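Local coordinates for protein 3'3'-cGAMP-specific phosphodiesterase 3 (Vibrio cholerae O1 biovar El Tor str. N16961, PDB 5Z7C) that is a largely helical protein of the HD-domain superfamily that carries two HD-family regions in a single chain, at residues A[24-29]-A[72-77]; A[156-161]-A[165-170]; A[364-369]-A[402-407]. The protein carries 2 engineered substitutions. All coordinates share one frame; numbering follows the deposited sequence.

Interaction 1: A[24-29]-A[72-77]; sequences ELMISL and LLLKDA
M26 and I27 meet L73 and L74 in a contact whose shortest sound polar bond, L29 N to L25 O at 3.0 Å, runs within helix 22-35 rather than across the gap. No hydrogen bond joins residues 24-29 to residues 72-77, so the evidence for their association is apolar packing, with 150 Å² of surface buried over both sides. L73 and M26 share most of this contact, the leucine using both arms of its fork. Its CD1 lies 4.3 Å from M26 CB, near the root of the methionine, while the second methyl, CD2, reaches I27 CG1, also at 4.3 Å. The isoleucine takes part although its CB points away from the facing segment: a chi1 of -70° lets the CG1 branch lie where the L73 methyl can touch it. M26 does point toward its partners, and its bent chain carries SD to within 4.4 Å of L74 CD2. L74 starts to the side and only its branched end draws near. It is also where the backbone leaves helical geometry after helix 62-73, at phi/psi -102/18°, and it opens a type I turn to A77. In that turn A77 N bonds to L74 O at 3.3 Å, and K75 NZ pairs with D76 OD2 in a salt bridge at 3.4 Å, its hydrogen bond weak, away from the apolar patch. The contact thus joins an early turn of helix 22-35 to the C-terminal end of helix 62-73. Further helices pack around it: I27 also touches I45 of helix 43-56 and M260 of helix 255-260, L73 touches C48, M26 rests on I279 of helix 273-290, and L74 also touches the loop residues F163 and I171.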
loop_
_atom_site.group_PDB
_atom_site.type_symbol
_atom_site.label_atom_id
_atom_site.label_comp_id
_atom_site.label_asym_id
_atom_site.label_seq_id
_atom_site.Cartn_x
_atom_site.Cartn_y
_atom_site.Cartn_z
ATOM N N GLU A 24 -10.767 4.983 8.210
ATOM C CA GLU A 24 -10.923 3.573 7.992
ATOM C C GLU A 24 -10.296 3.094 6.714
ATOM O O GLU A 24 -9.678 2.062 6.678
ATOM C CB GLU A 24 -12.392 3.273 7.954
ATOM C CG GLU A 24 -12.737 1.911 8.355
ATOM C CD GLU A 24 -14.126 1.576 7.976
ATOM O OE1 GLU A 24 -14.917 1.281 8.875
ATOM O OE2 GLU A 24 -14.439 1.628 6.780
ATOM N N LEU A 25 -10.527 3.812 5.641
ATOM C CA LEU A 25 -9.946 3.456 4.384
ATOM C C LEU A 25 -8.451 3.573 4.382
ATOM O O LEU A 25 -7.800 2.787 3.765
ATOM C CB LEU A 25 -10.539 4.250 3.241
ATOM C CG LEU A 25 -10.148 3.635 1.908
ATOM C CD1 LEU A 25 -10.567 2.230 1.871
ATOM C CD2 LEU A 25 -10.676 4.367 0.767
ATOM N N MET A 26 -7.905 4.578 5.029
ATOM C CA MET A 26 -6.470 4.737 5.066
ATOM C C MET A 26 -5.810 3.608 5.762
ATOM O O MET A 26 -4.791 3.156 5.340
ATOM C CB MET A 26 -6.075 6.007 5.774
ATOM C CG MET A 26 -6.081 7.210 4.923
ATOM S SD MET A 26 -5.035 7.050 3.572
ATOM C CE MET A 26 -5.817 8.023 2.408
ATOM N N ILE A 27 -6.386 3.154 6.840
ATOM C CA ILE A 27 -5.778 2.107 7.588
ATOM C C ILE A 27 -5.695 0.904 6.702
ATOM O O ILE A 27 -4.718 0.205 6.696
ATOM C CB ILE A 27 -6.595 1.824 8.830
ATOM C CG1 ILE A 27 -6.450 2.986 9.787
ATOM C CG2 ILE A 27 -6.159 0.590 9.496
ATOM C CD1 ILE A 27 -7.031 2.776 11.112
ATOM N N SER A 28 -6.754 0.630 5.986
ATOM C CA SER A 28 -6.782 -0.534 5.159
ATOM C C SER A 28 -5.793 -0.476 4.047
ATOM O O SER A 28 -5.125 -1.426 3.760
ATOM C CB SER A 28 -8.152 -0.642 4.558
ATOM O OG SER A 28 -8.975 -1.416 5.376
ATOM N N LEU A 29 -5.777 0.633 3.353
ATOM C CA LEU A 29 -4.888 0.815 2.250
ATOM C C LEU A 29 -3.489 0.823 2.751
ATOM O O LEU A 29 -2.593 0.369 2.109
ATOM C CB LEU A 29 -5.181 2.116 1.549
ATOM C CG LEU A 29 -6.427 2.145 0.696
ATOM C CD1 LEU A 29 -6.457 3.335 -0.163
ATOM C CD2 LEU A 29 -6.556 0.913 -0.111
ATOM N N LEU A 72 1.704 9.248 10.705
ATOM C CA LEU A 72 2.113 7.937 11.132
ATOM C C LEU A 72 1.704 6.863 10.179
ATOM O O LEU A 72 2.434 5.951 9.937
ATOM C CB LEU A 72 1.519 7.619 12.484
ATOM C CG LEU A 72 2.071 8.390 13.660
ATOM C CD1 LEU A 72 1.119 8.336 14.773
ATOM C CD2 LEU A 72 3.370 7.813 14.090
ATOM N N LEU A 73 0.485 6.935 9.703
ATOM C CA LEU A 73 -0.052 5.985 8.760
ATOM C C LEU A 73 0.615 6.011 7.413
ATOM O O LEU A 73 0.804 5.014 6.794
ATOM C CB LEU A 73 -1.544 6.224 8.612
ATOM C CG LEU A 73 -2.482 6.002 9.781
ATOM C CD1 LEU A 73 -3.836 6.424 9.460
ATOM C CD2 LEU A 73 -2.494 4.600 10.181
ATOM N N LEU A 74 0.977 7.183 6.973
ATOM C CA LEU A 74 1.483 7.401 5.650
ATOM C C LEU A 74 2.977 7.552 5.559
ATOM O O LEU A 74 3.462 8.048 4.581
ATOM C CB LEU A 74 0.877 8.656 5.093
ATOM C CG LEU A 74 -0.571 8.602 4.683
ATOM C CD1 LEU A 74 -0.948 9.949 4.231
ATOM C CD2 LEU A 74 -0.721 7.642 3.585
ATOM N N LYS A 75 3.712 7.130 6.560
ATOM C CA LYS A 75 5.130 7.398 6.585
ATOM C C LYS A 75 5.899 6.767 5.438
ATOM O O LYS A 75 6.826 7.338 4.912
ATOM C CB LYS A 75 5.724 7.007 7.921
ATOM C CG LYS A 75 5.705 5.576 8.176
ATOM C CD LYS A 75 5.767 5.311 9.630
ATOM C CE LYS A 75 6.672 4.184 9.934
ATOM N NZ LYS A 75 6.037 2.898 9.660
ATOM N N ASP A 76 5.459 5.594 5.031
ATOM C CA ASP A 76 6.143 4.772 4.065
ATOM C C ASP A 76 5.575 4.918 2.679
ATOM O O ASP A 76 5.803 4.107 1.831
ATOM C CB ASP A 76 6.041 3.325 4.486
ATOM C CG ASP A 76 6.749 3.047 5.762
ATOM O OD1 ASP A 76 7.607 3.830 6.136
ATOM O OD2 ASP A 76 6.462 2.037 6.393
ATOM N N ALA A 77 4.817 5.961 2.465
ATOM C CA ALA A 77 4.121 6.158 1.227
ATOM C C ALA A 77 5.111 6.288 0.116
ATOM O O ALA A 77 4.886 5.824 -0.976
ATOM C CB ALA A 77 3.308 7.370 1.315
#

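Interaction 2: A[156-161]-A[165-170]; sequences DVAREL and EAVAQG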
loop_
_atom_site.group_PDB
_atom_site.type_symbol
_atom_site.label_atom_id
_atom_site.label_comp_id
_atom_site.label_asym_id
_atom_site.label_seq_id
_atom_site.Cartn_x
_atom_site.Cartn_y
_atom_site.Cartn_z
ATOM N N ASP A 156 4.786 13.914 -1.288
ATOM C CA ASP A 156 3.923 14.159 -2.403
ATOM C C ASP A 156 2.616 13.434 -2.326
ATOM O O ASP A 156 1.617 13.940 -2.755
ATOM C CB ASP A 156 4.631 13.847 -3.691
ATOM C CG ASP A 156 5.274 15.050 -4.292
ATOM O OD1 ASP A 156 4.996 16.174 -3.844
ATOM O OD2 ASP A 156 6.058 14.874 -5.233
ATOM N N VAL A 157 2.639 12.227 -1.815
ATOM C CA VAL A 157 1.426 11.494 -1.683
ATOM C C VAL A 157 0.533 12.241 -0.722
ATOM O O VAL A 157 -0.644 12.373 -0.950
ATOM C CB VAL A 157 1.712 10.099 -1.185
ATOM C CG1 VAL A 157 0.475 9.393 -0.809
ATOM C CG2 VAL A 157 2.355 9.341 -2.231
ATOM N N ALA A 158 1.098 12.730 0.356
ATOM C CA ALA A 158 0.305 13.330 1.380
ATOM C C ALA A 158 -0.393 14.513 0.818
ATOM O O ALA A 158 -1.530 14.746 1.104
ATOM C CB ALA A 158 1.167 13.745 2.488
ATOM N N ARG A 159 0.303 15.285 0.025
ATOM C CA ARG A 159 -0.294 16.441 -0.582
ATOM C C ARG A 159 -1.402 16.062 -1.534
ATOM O O ARG A 159 -2.408 16.719 -1.601
ATOM C CB ARG A 159 0.760 17.274 -1.277
ATOM C CG ARG A 159 1.751 17.842 -0.345
ATOM C CD ARG A 159 2.493 18.987 -0.948
ATOM N NE ARG A 159 3.548 19.434 -0.063
ATOM C CZ ARG A 159 4.795 19.015 -0.133
ATOM N NH1 ARG A 159 5.142 18.150 -1.049
ATOM N NH2 ARG A 159 5.682 19.457 0.716
ATOM N N GLU A 160 -1.203 15.005 -2.288
ATOM C CA GLU A 160 -2.186 14.588 -3.244
ATOM C C GLU A 160 -3.425 14.196 -2.515
ATOM O O GLU A 160 -4.514 14.414 -2.974
ATOM C CB GLU A 160 -1.680 13.440 -4.074
ATOM C CG GLU A 160 -2.070 13.552 -5.502
ATOM C CD GLU A 160 -1.572 12.413 -6.325
ATOM O OE1 GLU A 160 -0.441 11.976 -6.088
ATOM O OE2 GLU A 160 -2.306 11.954 -7.208
ATOM N N LEU A 161 -3.248 13.648 -1.341
ATOM C CA LEU A 161 -4.348 13.162 -0.571
ATOM C C LEU A 161 -4.960 14.258 0.244
ATOM O O LEU A 161 -5.854 14.023 1.013
ATOM C CB LEU A 161 -3.899 12.052 0.332
ATOM C CG LEU A 161 -3.339 10.834 -0.342
ATOM C CD1 LEU A 161 -2.976 9.884 0.691
ATOM C CD2 LEU A 161 -4.366 10.232 -1.160
ATOM N N GLU A 165 0.361 20.505 4.982
ATOM C CA GLU A 165 1.776 20.595 4.743
ATOM C C GLU A 165 2.550 20.064 5.908
ATOM O O GLU A 165 3.659 19.620 5.760
ATOM C CB GLU A 165 2.170 22.034 4.475
ATOM C CG GLU A 165 3.545 22.190 3.922
ATOM C CD GLU A 165 3.710 21.539 2.593
ATOM O OE1 GLU A 165 2.745 21.490 1.829
ATOM O OE2 GLU A 165 4.814 21.082 2.293
ATOM N N ALA A 166 1.972 20.156 7.075
ATOM C CA ALA A 166 2.603 19.643 8.238
ATOM C C ALA A 166 2.735 18.165 8.117
ATOM O O ALA A 166 3.721 17.606 8.504
ATOM C CB ALA A 166 1.812 19.982 9.395
ATOM N N VAL A 167 1.707 17.513 7.620
ATOM C CA VAL A 167 1.772 16.085 7.418
ATOM C C VAL A 167 2.799 15.728 6.388
ATOM O O VAL A 167 3.550 14.821 6.554
ATOM C CB VAL A 167 0.425 15.527 6.968
ATOM C CG1 VAL A 167 0.508 14.067 6.761
ATOM C CG2 VAL A 167 -0.579 15.788 7.985
ATOM N N ALA A 168 2.799 16.438 5.292
ATOM C CA ALA A 168 3.734 16.174 4.243
ATOM C C ALA A 168 5.105 16.431 4.757
ATOM O O ALA A 168 6.029 15.697 4.506
ATOM C CB ALA A 168 3.462 17.070 3.125
ATOM N N GLN A 169 5.229 17.502 5.490
ATOM C CA GLN A 169 6.478 17.820 6.066
ATOM C C GLN A 169 6.338 17.068 7.304
ATOM O O GLN A 169 5.492 17.384 8.107
ATOM C CB GLN A 169 6.473 19.281 6.392
ATOM C CG GLN A 169 7.754 19.768 6.883
ATOM C CD GLN A 169 8.723 19.926 5.776
ATOM O OE1 GLN A 169 8.339 20.262 4.670
ATOM N NE2 GLN A 169 9.994 19.673 6.052
ATOM N N GLY A 170 7.091 16.019 7.446
ATOM C CA GLY A 170 6.916 15.204 8.606
ATOM C C GLY A 170 6.629 13.840 8.136
ATOM O O GLY A 170 6.424 12.962 8.917
#
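A158 and A168 form the tightly packed part of this contact, two buried alanines whose CA atoms stand 5.3 Å apart. A158 CB sits 3.9 Å from A168 CA and 4.1 Å from A168 CB, a spacing that the small side chains make possible. V167 extends the patch through CG1, which approaches A158 CB at 4.3 Å. The contact packs a one-turn helix, 165-168, against the C-terminal end of helix 141-160 across a four-residue link, a tight helix-loop-helix corner within the first HD-family region of the chain. A158 also touches I171 of the following loop, and V167 packs on D67 and T71 of helix 62-73.

Toward solvent the character changes, and charged, exposed side chains replace methyl contacts. R159 reaches out along an extended chain from CG to NE, its CG anti to the carbonyl carbon, and puts its guanidinium edge against the E165 carboxylate. The two planes are only 15° apart, as in a side-on pairing through NE and NH2. NE donates to the syn side of E165 OE1 at 2.9 Å, nearly straight at 173° and close to the guanidinium plane; NH2 turns to OE2, although that separation is modelled too short to be measured reliably. A168 CB lies over one face of the guanidinium, 3.8 Å from its plane and offset toward the rim, so the alanine patch also backs the arginine. On the side of its own helix, R159 NH1 pairs with D156 OD1 at 3.4 Å, which makes D156, R159 and E165 a salt-bridge network.

Interaction 3: A[364-369]-A[402-407]; sequences QILYKL and LMTRII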
loop_
_atom_site.group_PDB
_atom_site.type_symbol
_atom_site.label_atom_id
_atom_site.label_comp_id
_atom_site.label_asym_id
_atom_site.label_seq_id
_atom_site.Cartn_x
_atom_site.Cartn_y
_atom_site.Cartn_z
ATOM N N GLN A 364 -11.598 -11.292 0.422
ATOM C CA GLN A 364 -11.391 -10.690 1.700
ATOM C C GLN A 364 -11.043 -9.244 1.544
ATOM O O GLN A 364 -11.581 -8.412 2.223
ATOM C CB GLN A 364 -10.273 -11.397 2.430
ATOM C CG GLN A 364 -10.657 -12.730 2.975
ATOM C CD GLN A 364 -9.447 -13.563 3.275
ATOM O OE1 GLN A 364 -8.415 -13.032 3.651
ATOM N NE2 GLN A 364 -9.556 -14.870 3.102
ATOM N N ILE A 365 -10.124 -8.943 0.662
ATOM C CA ILE A 365 -9.678 -7.587 0.516
ATOM C C ILE A 365 -10.802 -6.694 0.067
ATOM O O ILE A 365 -10.862 -5.544 0.428
ATOM C CB ILE A 365 -8.524 -7.472 -0.445
ATOM C CG1 ILE A 365 -8.002 -6.054 -0.431
ATOM C CG2 ILE A 365 -8.964 -7.779 -1.822
ATOM C CD1 ILE A 365 -6.569 -5.939 -0.793
ATOM N N LEU A 366 -11.665 -7.212 -0.772
ATOM C CA LEU A 366 -12.771 -6.431 -1.273
ATOM C C LEU A 366 -13.737 -6.044 -0.193
ATOM O O LEU A 366 -14.272 -4.955 -0.180
ATOM C CB LEU A 366 -13.484 -7.189 -2.364
ATOM C CG LEU A 366 -12.767 -7.092 -3.691
ATOM C CD1 LEU A 366 -13.610 -7.704 -4.731
ATOM C CD2 LEU A 366 -12.495 -5.669 -4.009
ATOM N N TYR A 367 -13.979 -6.979 0.698
ATOM C CA TYR A 367 -14.909 -6.777 1.760
ATOM C C TYR A 367 -14.400 -5.655 2.600
ATOM O O TYR A 367 -15.141 -4.782 2.992
ATOM C CB TYR A 367 -14.947 -8.039 2.583
ATOM C CG TYR A 367 -15.715 -7.920 3.853
ATOM C CD1 TYR A 367 -15.109 -7.475 5.002
ATOM C CD2 TYR A 367 -17.042 -8.265 3.908
ATOM C CE1 TYR A 367 -15.798 -7.366 6.158
ATOM C CE2 TYR A 367 -17.742 -8.158 5.060
ATOM C CZ TYR A 367 -17.117 -7.708 6.185
ATOM O OH TYR A 367 -17.821 -7.604 7.351
ATOM N N LYS A 368 -13.120 -5.679 2.885
ATOM C CA LYS A 368 -12.524 -4.625 3.661
ATOM C C LYS A 368 -12.616 -3.323 2.934
ATOM O O LYS A 368 -12.693 -2.284 3.529
ATOM C CB LYS A 368 -11.067 -4.915 3.915
ATOM C CG LYS A 368 -10.805 -5.744 5.132
ATOM C CD LYS A 368 -9.357 -6.172 5.192
ATOM C CE LYS A 368 -8.434 -4.985 5.017
ATOM N NZ LYS A 368 -7.066 -5.209 5.546
ATOM N N LEU A 369 -12.436 -3.380 1.637
ATOM C CA LEU A 369 -12.496 -2.203 0.789
ATOM C C LEU A 369 -13.819 -1.526 0.516
ATOM O O LEU A 369 -13.893 -0.327 0.418
ATOM C CB LEU A 369 -11.790 -2.484 -0.525
ATOM C CG LEU A 369 -10.300 -2.740 -0.451
ATOM C CD1 LEU A 369 -9.757 -3.142 -1.779
ATOM C CD2 LEU A 369 -9.653 -1.495 -0.007
ATOM N N LEU A 402 -20.261 -11.281 -6.171
ATOM C CA LEU A 402 -20.376 -10.891 -7.544
ATOM C C LEU A 402 -19.172 -10.079 -7.954
ATOM O O LEU A 402 -18.589 -10.298 -8.986
ATOM C CB LEU A 402 -21.622 -10.067 -7.717
ATOM C CG LEU A 402 -21.970 -9.824 -9.163
ATOM C CD1 LEU A 402 -22.001 -11.126 -9.879
ATOM C CD2 LEU A 402 -23.287 -9.150 -9.254
ATOM N N MET A 403 -18.790 -9.147 -7.106
ATOM C CA MET A 403 -17.697 -8.277 -7.386
ATOM C C MET A 403 -16.497 -9.155 -7.556
ATOM O O MET A 403 -15.708 -8.964 -8.429
ATOM C CB MET A 403 -17.455 -7.452 -6.138
ATOM C CG MET A 403 -18.490 -6.440 -5.718
ATOM S SD MET A 403 -17.939 -5.709 -4.168
ATOM C CE MET A 403 -16.578 -4.684 -4.640
ATOM N N THR A 404 -16.332 -10.089 -6.652
ATOM C CA THR A 404 -15.155 -10.913 -6.645
ATOM C C THR A 404 -15.102 -11.737 -7.877
ATOM O O THR A 404 -14.045 -11.972 -8.437
ATOM C CB THR A 404 -15.141 -11.811 -5.456
ATOM O OG1 THR A 404 -15.202 -11.008 -4.296
ATOM C CG2 THR A 404 -13.884 -12.568 -5.396
ATOM N N ARG A 405 -16.250 -12.238 -8.266
ATOM C CA ARG A 405 -16.294 -13.041 -9.449
ATOM C C ARG A 405 -15.941 -12.256 -10.683
ATOM O O ARG A 405 -15.205 -12.747 -11.503
ATOM C CB ARG A 405 -17.650 -13.706 -9.584
ATOM C CG ARG A 405 -17.619 -15.138 -9.151
ATOM C CD ARG A 405 -18.852 -15.526 -8.410
ATOM N NE ARG A 405 -20.035 -14.915 -8.975
ATOM C CZ ARG A 405 -21.076 -14.532 -8.260
ATOM N NH1 ARG A 405 -21.070 -14.701 -6.958
ATOM N NH2 ARG A 405 -22.117 -13.980 -8.844
ATOM N N ILE A 406 -16.468 -11.057 -10.827
ATOM C CA ILE A 406 -16.133 -10.304 -11.996
ATOM C C ILE A 406 -14.668 -9.981 -12.036
ATOM O O ILE A 406 -14.016 -10.251 -13.005
ATOM C CB ILE A 406 -16.876 -9.005 -11.975
ATOM C CG1 ILE A 406 -18.359 -9.282 -11.967
ATOM C CG2 ILE A 406 -16.549 -8.166 -13.168
ATOM C CD1 ILE A 406 -19.189 -8.074 -12.090
ATOM N N ILE A 407 -14.159 -9.382 -10.990
ATOM C CA ILE A 407 -12.799 -8.937 -10.985
ATOM C C ILE A 407 -11.884 -10.107 -11.136
ATOM O O ILE A 407 -10.869 -10.022 -11.773
ATOM C CB ILE A 407 -12.509 -8.159 -9.716
ATOM C CG1 ILE A 407 -13.229 -6.836 -9.790
ATOM C CG2 ILE A 407 -11.053 -7.890 -9.543
ATOM C CD1 ILE A 407 -13.126 -6.061 -8.595
#
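With a chi1 of -80°, L366 sets its CG anti to its own carbonyl carbon and sends CD1 toward helix 397-416, where M403, T404 and I407 receive it. T404 turns OG1 the same way relative to its own backbone, chi1 -58°, which puts the hydroxyl on the side facing that methyl. Every close approach of the contact then falls on one atom: L366 CD1 lies 3.7 Å from T404 OG1, 4.1 Å from M403 CB and 4.2 Å from I407 CD1. It is also 4.0 Å from T404 CA, so the methyl reaches down to the backbone level of the opposing helix. The three receiving residues are spaced 403, 404 and 407, one turn of helix, so they line a single face.

The axes of segments 364-369 and 402-407 come no nearer than 10.1 Å and meet at 126°, a steep crossing that is closer to antiparallel than to parallel. This is helix-on-helix packing inside the second HD-family region, between helix 358-369 and helix 397-416. H329, the histidine of the His-Asp signature that names the family, touches I365 and I407 with its side chain, which places the signature beside this packing.

The hydroxyl of T404 serves its own helix, since its OG1 is hydrogen-bonded to I400 O, and towards L366 it presents a van der Waals surface only. M403 bends at its final torsion, and its side chain also lies on W321 of helix 316-328. From that same helix A325 covers L366, while L369, one turn on from L366, packs against W321 and L328.

How the interactions relate
Interactions 1 and 2 form one continuous packed region: their centres are 12 Å apart, M26 CE reaches L161 CD1 at 3.8 Å, and A77 CB meets V157 CB at 4.0 Å. Interaction 1 also touches interaction 3, with centres 20 Å apart, where L29 CD2 lies 3.9 Å from L369 CD2 and S28 OG 3.6 Å from K368 CE. Helix 22-35 therefore bridges the other two contacts, which do not meet: interactions 2 and 3 have centres 30 Å apart, nearest atoms about 13 Å apart, and lie on opposite sides of the chain's centre in different HD-family regions. Interaction 3 is the one packed against H329 of the HD signature.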